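Local coordinates for LbaCas13a H328A (C2c2) (Lachnospiraceae bacterium NK4A179, PDB 5WLH), which binds its precursor CRISPR RNA, which it probably processes, and with it as guide probably cleaves target RNA, with a preference for cutting at adenine, at residues 441-444 / 445-449; 1228-1231 / 1232-1235. One frame throughout, in Å; residues are numbered along the deposited sequence.

Contact 1. Residues 441-444 / 445-449; sequences INYI and SIKYI. With nucleotides of chain B.
A phosphate-binding site sits along one flank of helix 429-458, made by Tyr443 and Lys447, one turn apart, with Ile446 beside them. Both polar ends reach the same non-bridging oxygen of C11 of chain B: Tyr443 OH donates to OP1 at 2.6 Å and Lys447 NZ to the same OP1 at 2.9 Å. Two donors, one of them probably cationic, thus grip one RNA phosphate oxygen, and the phosphorus lies at the edge of the tyrosine ring, in its plane. Lys447 CG lies over one face of the Tyr443 ring, offset toward the rim; beyond it the chain bends at chi2 (-52°) and then runs extended, which brings CE to 3.3 Å from Tyr443 OH and carries NZ on to the phosphate. Phe280 also meets this ring, with the two planes well inclined. Beneath lies ordinary helical bonding, Ser445 N to Ile441 O and the three that follow up to Tyr448 N to Ile444 O; the Lys447 N to Tyr443 O bond is the most bent of the four (N-H...O 148°). On another flank Ile444 and Tyr448 lie side by side, CG2 against CE2 at 3.5 Å, while Tyr448 OH is held by Leu284 O. Back at the RNA, Ile446 sends CG1 between its backbone N and carbonyl carbon (chi1 66°), and its CD1 rests 3.5 Å from C5' of C10 of chain B.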
ATOM      1  N   ILE A 441      12.228  19.925  -8.834  1.00 19.22           N
ATOM      2  CA  ILE A 441      11.001  19.833  -9.612  1.00 19.33           C
ATOM      3  C   ILE A 441       9.979  18.982  -8.866  1.00 19.59           C
ATOM      4  O   ILE A 441       8.787  19.301  -8.833  1.00 19.75           O
ATOM      5  CB  ILE A 441      11.325  19.285 -11.008  1.00 18.91           C
ATOM      6  CG1 ILE A 441      12.168  20.321 -11.774  1.00 17.87           C
ATOM      7  CG2 ILE A 441      10.065  18.978 -11.780  1.00 22.82           C
ATOM      8  CD1 ILE A 441      12.755  19.747 -13.050  1.00 22.88           C
ATOM      9  N   ASN A 442      10.448  17.921  -8.206  1.00 18.67           N
ATOM     10  CA  ASN A 442       9.566  17.109  -7.373  1.00 20.68           C
ATOM     11  C   ASN A 442       8.864  17.962  -6.331  1.00 19.73           C
ATOM     12  O   ASN A 442       7.653  17.837  -6.105  1.00 17.82           O
ATOM     13  CB  ASN A 442      10.368  16.018  -6.678  1.00 15.88           C
ATOM     14  CG  ASN A 442       9.497  15.134  -5.808  1.00 14.44           C
ATOM     15  OD1 ASN A 442       8.841  14.246  -6.319  1.00 21.69           O
ATOM     16  ND2 ASN A 442       9.495  15.378  -4.492  1.00 17.11           N
ATOM     17  N   TYR A 443       9.628  18.831  -5.668  1.00 16.88           N
ATOM     18  CA  TYR A 443       9.065  19.630  -4.596  1.00 16.45           C
ATOM     19  C   TYR A 443       7.966  20.541  -5.122  1.00 18.61           C
ATOM     20  O   TYR A 443       6.899  20.649  -4.513  1.00 20.85           O
ATOM     21  CB  TYR A 443      10.178  20.434  -3.921  1.00 19.94           C
ATOM     22  CG  TYR A 443       9.756  21.060  -2.620  1.00 18.31           C
ATOM     23  CD1 TYR A 443       9.666  20.304  -1.457  1.00 19.67           C
ATOM     24  CD2 TYR A 443       9.427  22.408  -2.558  1.00 20.49           C
ATOM     25  CE1 TYR A 443       9.259  20.880  -0.263  1.00 24.38           C
ATOM     26  CE2 TYR A 443       9.027  22.987  -1.367  1.00 21.47           C
ATOM     27  CZ  TYR A 443       8.952  22.227  -0.228  1.00 21.36           C
ATOM     28  OH  TYR A 443       8.563  22.828   0.951  1.00 22.87           O
ATOM     29  N   ILE A 444       8.202  21.184  -6.269  1.00 17.28           N
ATOM     30  CA  ILE A 444       7.157  21.983  -6.902  1.00 20.26           C
ATOM     31  C   ILE A 444       5.951  21.111  -7.241  1.00 20.83           C
ATOM     32  O   ILE A 444       4.805  21.489  -6.992  1.00 18.84           O
ATOM     33  CB  ILE A 444       7.705  22.681  -8.157  1.00 16.28           C
ATOM     34  CG1 ILE A 444       8.942  23.513  -7.809  1.00 18.14           C
ATOM     35  CG2 ILE A 444       6.624  23.566  -8.787  1.00 19.46           C
ATOM     36  CD1 ILE A 444       9.663  23.957  -9.101  1.00 19.03           C
ATOM     37  N   SER A 445       6.199  19.934  -7.824  1.00 18.37           N
ATOM     38  CA  SER A 445       5.105  19.042  -8.190  1.00 21.19           C
ATOM     39  C   SER A 445       4.229  18.714  -6.986  1.00 19.62           C
ATOM     40  O   SER A 445       3.002  18.896  -7.019  1.00 17.95           O
ATOM     41  CB  SER A 445       5.671  17.764  -8.801  1.00 20.87           C
ATOM     42  OG  SER A 445       4.635  16.850  -9.095  1.00 20.23           O
ATOM     43  N   ILE A 446       4.845  18.274  -5.891  1.00 17.22           N
ATOM     44  CA  ILE A 446       4.034  17.794  -4.777  1.00 15.84           C
ATOM     45  C   ILE A 446       3.307  18.940  -4.096  1.00 18.58           C
ATOM     46  O   ILE A 446       2.238  18.735  -3.493  1.00 19.77           O
ATOM     47  CB  ILE A 446       4.903  17.004  -3.774  1.00 16.56           C
ATOM     48  CG1 ILE A 446       5.927  17.917  -3.099  1.00 20.60           C
ATOM     49  CG2 ILE A 446       5.525  15.779  -4.478  1.00 19.44           C
ATOM     50  CD1 ILE A 446       6.775  17.200  -1.995  1.00 23.02           C
ATOM     51  N   LYS A 447       3.841  20.166  -4.191  1.00 17.97           N
ATOM     52  CA  LYS A 447       3.126  21.293  -3.599  1.00 18.76           C
ATOM     53  C   LYS A 447       1.898  21.675  -4.426  1.00 21.63           C
ATOM     54  O   LYS A 447       0.846  21.992  -3.864  1.00 19.71           O
ATOM     55  CB  LYS A 447       4.064  22.486  -3.423  1.00 17.21           C
ATOM     56  CG  LYS A 447       5.151  22.238  -2.378  1.00 18.62           C
ATOM     57  CD  LYS A 447       4.555  21.768  -1.051  1.00 20.04           C
ATOM     58  CE  LYS A 447       5.652  21.492  -0.025  1.00 19.63           C
ATOM     59  NZ  LYS A 447       5.124  21.009   1.295  1.00 21.98           N
ATOM     60  N   TYR A 448       2.000  21.682  -5.759  1.00 15.72           N
ATOM     61  CA  TYR A 448       0.777  21.934  -6.522  1.00 17.34           C
ATOM     62  C   TYR A 448      -0.242  20.832  -6.271  1.00 16.38           C
ATOM     63  O   TYR A 448      -1.435  21.098  -6.114  1.00 16.65           O
ATOM     64  CB  TYR A 448       1.078  22.027  -8.012  1.00 17.52           C
ATOM     65  CG  TYR A 448       1.631  23.353  -8.436  1.00 17.86           C
ATOM     66  CD1 TYR A 448       0.948  24.539  -8.173  1.00 18.73           C
ATOM     67  CD2 TYR A 448       2.826  23.423  -9.135  1.00 15.94           C
ATOM     68  CE1 TYR A 448       1.467  25.772  -8.575  1.00 19.14           C
ATOM     69  CE2 TYR A 448       3.349  24.640  -9.525  1.00 20.56           C
ATOM     70  CZ  TYR A 448       2.663  25.805  -9.258  1.00 20.18           C
ATOM     71  OH  TYR A 448       3.194  27.006  -9.694  1.00 21.95           O
ATOM     72  N   ILE A 449       0.217  19.588  -6.219  1.00 18.51           N
ATOM     73  CA  ILE A 449      -0.690  18.486  -5.917  1.00 18.43           C
ATOM     74  C   ILE A 449      -1.329  18.689  -4.550  1.00 18.68           C
ATOM     75  O   ILE A 449      -2.542  18.510  -4.390  1.00 18.76           O
ATOM     76  CB  ILE A 449       0.065  17.141  -6.020  1.00 17.87           C
ATOM     77  CG1 ILE A 449       0.359  16.839  -7.500  1.00 18.10           C
ATOM     78  CG2 ILE A 449      -0.762  16.012  -5.484  1.00 18.19           C
ATOM     79  CD1 ILE A 449       1.458  15.831  -7.716  1.00 20.27           C
TER
ATOM     80  P     C B  11       8.094  19.905   3.394  1.00 20.79           P
ATOM     81  OP1   C B  11       7.670  21.154   2.752  1.00 20.52           O
ATOM     82  OP2   C B  11       9.522  19.717   3.784  1.00 21.22           O
ATOM     83  O5'   C B  11       7.285  19.704   4.728  1.00 19.55           O
ATOM     84  C5'   C B  11       5.931  20.113   4.823  1.00 19.29           C
ATOM     85  C4'   C B  11       5.435  19.941   6.224  1.00 20.27           C
ATOM     86  O4'   C B  11       5.525  18.550   6.625  1.00 21.75           O
ATOM     87  C3'   C B  11       6.241  20.657   7.290  1.00 20.98           C
ATOM     88  O3'   C B  11       5.955  22.023   7.349  1.00 20.67           O
ATOM     89  C2'   C B  11       5.839  19.903   8.538  1.00 18.49           C
ATOM     90  O2'   C B  11       4.489  20.209   8.853  1.00 21.90           O
ATOM     91  C1'   C B  11       5.848  18.478   8.005  1.00 19.60           C
ATOM     92  N1    C B  11       7.163  17.817   8.140  1.00 21.23           N
ATOM     93  C2    C B  11       7.501  17.263   9.370  1.00 20.95           C
ATOM     94  O2    C B  11       6.708  17.392  10.329  1.00 22.96           O
ATOM     95  N3    C B  11       8.673  16.615   9.485  1.00 19.76           N
ATOM     96  C4    C B  11       9.489  16.505   8.427  1.00 19.94           C
ATOM     97  N4    C B  11      10.649  15.854   8.580  1.00 22.46           N
ATOM     98  C5    C B  11       9.162  17.065   7.154  1.00 19.55           C
ATOM     99  C6    C B  11       7.994  17.706   7.060  1.00 21.30           C
ATOM    100  P     C B  10      11.216  15.122   0.688  1.00 19.88           P
ATOM    101  OP1   C B  10      11.733  16.048  -0.368  1.00 20.25           O
ATOM    102  OP2   C B  10      12.031  14.648   1.849  1.00 20.06           O
ATOM    103  O5'   C B  10       9.981  15.814   1.417  1.00 16.99           O
ATOM    104  C5'   C B  10       8.847  16.277   0.701  1.00 20.97           C
ATOM    105  C4'   C B  10       7.663  16.419   1.625  1.00 21.13           C
ATOM    106  O4'   C B  10       7.390  15.138   2.245  1.00 20.62           O
ATOM    107  C3'   C B  10       7.848  17.360   2.810  1.00 19.29           C
ATOM    108  O3'   C B  10       7.611  18.708   2.451  1.00 20.09           O
ATOM    109  C2'   C B  10       6.844  16.811   3.821  1.00 18.92           C
ATOM    110  O2'   C B  10       5.517  17.166   3.440  1.00 19.74           O
ATOM    111  C1'   C B  10       6.988  15.317   3.580  1.00 18.84           C
ATOM    112  N1    C B  10       7.994  14.693   4.466  1.00 18.61           N
ATOM    113  C2    C B  10       7.591  14.407   5.773  1.00 20.27           C
ATOM    114  O2    C B  10       6.426  14.701   6.135  1.00 21.30           O
ATOM    115  N3    C B  10       8.471  13.814   6.602  1.00 20.87           N
ATOM    116  C4    C B  10       9.702  13.527   6.167  1.00 19.91           C
ATOM    117  N4    C B  10      10.543  12.938   7.020  1.00 16.80           N
ATOM    118  C5    C B  10      10.142  13.813   4.834  1.00 21.54           C
ATOM    119  C6    C B  10       9.264  14.400   4.018  1.00 19.78           C
TER

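Contact 2. Residues 1228-1231 / 1232-1235; sequences SGLE and IFEN. With nucleotides of chain B.
Backbone bonds shape this tight turn round the short helix 1230-1233: Ile1232 N donates to Gly1229 O at 3.0 Å, and Glu1234 N to Leu1230 O at 2.9 Å. Gly1229 starts the turn with a positive phi (80°), which suits a glycine. The turn offers a backbone carbonyl to the RNA, a main-chain reading of a guanine. Glu1231 O accepts from both N1 (2.7 Å) and N2 (2.9 Å) of G2 of chain B, a bifurcated grip on its Watson-Crick edge, and Glu1234 O lies 2.9 Å from that same N1. Asn1235 lays its amide nearly flat over one face of the base, OD1 directly above N7 at 3.2 Å, with ND2 only 2.6 Å from the ribose O2'. With an alanine in place of Asn1235, the part of the guanine face now under the amide would probably lose that cover, and the ribose O2' its close amide neighbour. Among apolar groups, Leu1230 and Phe1233 run side by side, CD2 to CB 3.9 Å. The carboxylates are tied outward: Glu1231 to Tyr287 and Arg295, Glu1234, stretched beyond CG, to His1239 and Arg1129. Leu1230 and Phe1233 pack on helix 1106-1145, where the Phe1233 ring meets Phe1136 edge-to-face, and Phe1233 also stacks with Tyr1276; on another flank Ile1232 packs on helix 429-458.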
ATOM      1  N   SER A1228      -0.621  22.746 -19.329  1.00 24.42           N
ATOM      2  CA  SER A1228       0.080  23.862 -18.706  1.00 23.60           C
ATOM      3  C   SER A1228       0.615  23.440 -17.347  1.00 22.61           C
ATOM      4  O   SER A1228      -0.101  22.830 -16.547  1.00 23.83           O
ATOM      5  CB  SER A1228      -0.840  25.076 -18.562  1.00 25.09           C
ATOM      6  OG  SER A1228      -0.086  26.224 -18.208  1.00 27.50           O
ATOM      7  N   GLY A1229       1.897  23.711 -17.111  1.00 23.50           N
ATOM      8  CA  GLY A1229       2.539  23.301 -15.882  1.00 21.72           C
ATOM      9  C   GLY A1229       2.984  21.852 -15.832  1.00 19.54           C
ATOM     10  O   GLY A1229       3.767  21.502 -14.944  1.00 25.00           O
ATOM     11  N   LEU A1230       2.548  21.000 -16.771  1.00 20.86           N
ATOM     12  CA  LEU A1230       2.834  19.572 -16.656  1.00 19.94           C
ATOM     13  C   LEU A1230       4.306  19.232 -16.848  1.00 24.11           C
ATOM     14  O   LEU A1230       4.690  18.094 -16.559  1.00 24.65           O
ATOM     15  CB  LEU A1230       2.002  18.763 -17.652  1.00 19.41           C
ATOM     16  CG  LEU A1230       0.512  18.650 -17.328  1.00 20.97           C
ATOM     17  CD1 LEU A1230      -0.120  17.602 -18.212  1.00 21.43           C
ATOM     18  CD2 LEU A1230       0.292  18.368 -15.832  1.00 24.70           C
ATOM     19  N   GLU A1231       5.135  20.182 -17.299  1.00 22.61           N
ATOM     20  CA  GLU A1231       6.582  19.969 -17.276  1.00 22.28           C
ATOM     21  C   GLU A1231       7.116  19.690 -15.864  1.00 18.85           C
ATOM     22  O   GLU A1231       8.178  19.070 -15.729  1.00 21.18           O
ATOM     23  CB  GLU A1231       7.289  21.182 -17.885  1.00 24.14           C
ATOM     24  CG  GLU A1231       7.275  22.439 -17.009  1.00 22.67           C
ATOM     25  CD  GLU A1231       6.002  23.264 -17.151  1.00 21.98           C
ATOM     26  OE1 GLU A1231       5.161  22.950 -18.027  1.00 23.78           O
ATOM     27  OE2 GLU A1231       5.850  24.221 -16.366  1.00 22.95           O
ATOM     28  N   ILE A1232       6.410  20.150 -14.824  1.00 21.01           N
ATOM     29  CA  ILE A1232       6.748  19.870 -13.430  1.00 18.05           C
ATOM     30  C   ILE A1232       6.315  18.466 -13.048  1.00 21.79           C
ATOM     31  O   ILE A1232       6.998  17.768 -12.290  1.00 19.33           O
ATOM     32  CB  ILE A1232       6.077  20.928 -12.530  1.00 19.57           C
ATOM     33  CG1 ILE A1232       6.595  22.320 -12.887  1.00 22.99           C
ATOM     34  CG2 ILE A1232       6.260  20.639 -11.050  1.00 17.42           C
ATOM     35  CD1 ILE A1232       8.051  22.496 -12.573  1.00 22.57           C
ATOM     36  N   PHE A1233       5.156  18.051 -13.547  1.00 17.73           N
ATOM     37  CA  PHE A1233       4.566  16.763 -13.220  1.00 19.30           C
ATOM     38  C   PHE A1233       5.237  15.595 -13.937  1.00 21.53           C
ATOM     39  O   PHE A1233       5.322  14.482 -13.385  1.00 20.73           O
ATOM     40  CB  PHE A1233       3.082  16.840 -13.583  1.00 19.89           C
ATOM     41  CG  PHE A1233       2.266  15.714 -13.068  1.00 18.74           C
ATOM     42  CD1 PHE A1233       1.701  15.780 -11.807  1.00 20.26           C
ATOM     43  CD2 PHE A1233       2.005  14.619 -13.867  1.00 22.17           C
ATOM     44  CE1 PHE A1233       0.914  14.735 -11.337  1.00 19.60           C
ATOM     45  CE2 PHE A1233       1.208  13.568 -13.402  1.00 21.74           C
ATOM     46  CZ  PHE A1233       0.675  13.636 -12.133  1.00 20.81           C
ATOM     47  N   GLU A1234       5.735  15.813 -15.147  1.00 19.27           N
ATOM     48  CA  GLU A1234       6.153  14.709 -15.998  1.00 17.95           C
ATOM     49  C   GLU A1234       7.127  15.248 -17.034  1.00 22.82           C
ATOM     50  O   GLU A1234       7.385  16.449 -17.103  1.00 25.27           O
ATOM     51  CB  GLU A1234       4.938  14.061 -16.672  1.00 23.99           C
ATOM     52  CG  GLU A1234       4.300  14.985 -17.723  1.00 23.76           C
ATOM     53  CD  GLU A1234       3.006  14.446 -18.310  1.00 31.17           C
ATOM     54  OE1 GLU A1234       2.545  14.991 -19.340  1.00 32.10           O
ATOM     55  OE2 GLU A1234       2.456  13.478 -17.753  1.00 34.65           O
ATOM     56  N   ASN A1235       7.680  14.343 -17.837  1.00 24.27           N
ATOM     57  CA  ASN A1235       8.412  14.736 -19.034  1.00 24.54           C
ATOM     58  C   ASN A1235       7.392  14.840 -20.161  1.00 19.10           C
ATOM     59  O   ASN A1235       6.872  13.821 -20.633  1.00 25.71           O
ATOM     60  CB  ASN A1235       9.512  13.720 -19.346  1.00 28.72           C
ATOM     61  CG  ASN A1235      10.321  14.089 -20.572  1.00 32.48           C
ATOM     62  OD1 ASN A1235       9.878  14.874 -21.419  1.00 33.21           O
ATOM     63  ND2 ASN A1235      11.507  13.498 -20.691  1.00 38.12           N
TER
ATOM     64  P     G B   2      16.182  16.321 -23.696  1.00 76.10           P
ATOM     65  OP1   G B   2      17.397  15.666 -24.264  1.00 76.72           O
ATOM     66  OP2   G B   2      14.892  16.241 -24.429  1.00 76.92           O
ATOM     67  O5'   G B   2      15.950  15.784 -22.209  1.00 65.02           O
ATOM     68  C5'   G B   2      16.940  15.977 -21.201  1.00 52.58           C
ATOM     69  C4'   G B   2      16.451  15.624 -19.814  1.00 41.82           C
ATOM     70  O4'   G B   2      15.383  16.524 -19.405  1.00 35.50           O
ATOM     71  C3'   G B   2      15.898  14.211 -19.634  1.00 40.48           C
ATOM     72  O3'   G B   2      16.183  13.796 -18.307  1.00 36.54           O
ATOM     73  C2'   G B   2      14.397  14.430 -19.749  1.00 42.53           C
ATOM     74  O2'   G B   2      13.599  13.419 -19.170  1.00 45.94           O
ATOM     75  C1'   G B   2      14.247  15.763 -19.029  1.00 34.70           C
ATOM     76  N9    G B   2      13.044  16.490 -19.412  1.00 33.59           N
ATOM     77  C8    G B   2      12.746  16.878 -20.696  1.00 33.92           C
ATOM     78  N7    G B   2      11.609  17.503 -20.772  1.00 30.89           N
ATOM     79  C5    G B   2      11.132  17.508 -19.466  1.00 26.66           C
ATOM     80  C6    G B   2       9.923  18.067 -18.959  1.00 31.12           C
ATOM     81  O6    G B   2       9.041  18.647 -19.592  1.00 37.32           O
ATOM     82  N1    G B   2       9.797  17.899 -17.588  1.00 29.49           N
ATOM     83  C2    G B   2      10.712  17.254 -16.795  1.00 29.12           C
ATOM     84  N2    G B   2      10.388  17.204 -15.482  1.00 27.66           N
ATOM     85  N3    G B   2      11.855  16.721 -17.259  1.00 30.49           N
ATOM     86  C4    G B   2      12.002  16.896 -18.601  1.00 30.56           C
TER

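How the contacts relate
Contact 1 precedes contact 2 by almost eight hundred residues, yet their centres are about 10 Å apart and they touch directly. Ile1232 of the short helix 1230-1233 is the main link: its CG2 comes within 3.3 Å of Ser445 N and also meets Ile444, while Ile449 reaches Phe1233. Both contacts pack against helix 1106-1145, and the loop residue Tyr1276 is shared too, bonding to Ser445 and stacking with Phe1233. Each touches chain B at a different place, contact 1 at the C10-C11 backbone and contact 2 at the base of G2, so distant parts of the sequence converge to hold separate nucleotides of one RNA.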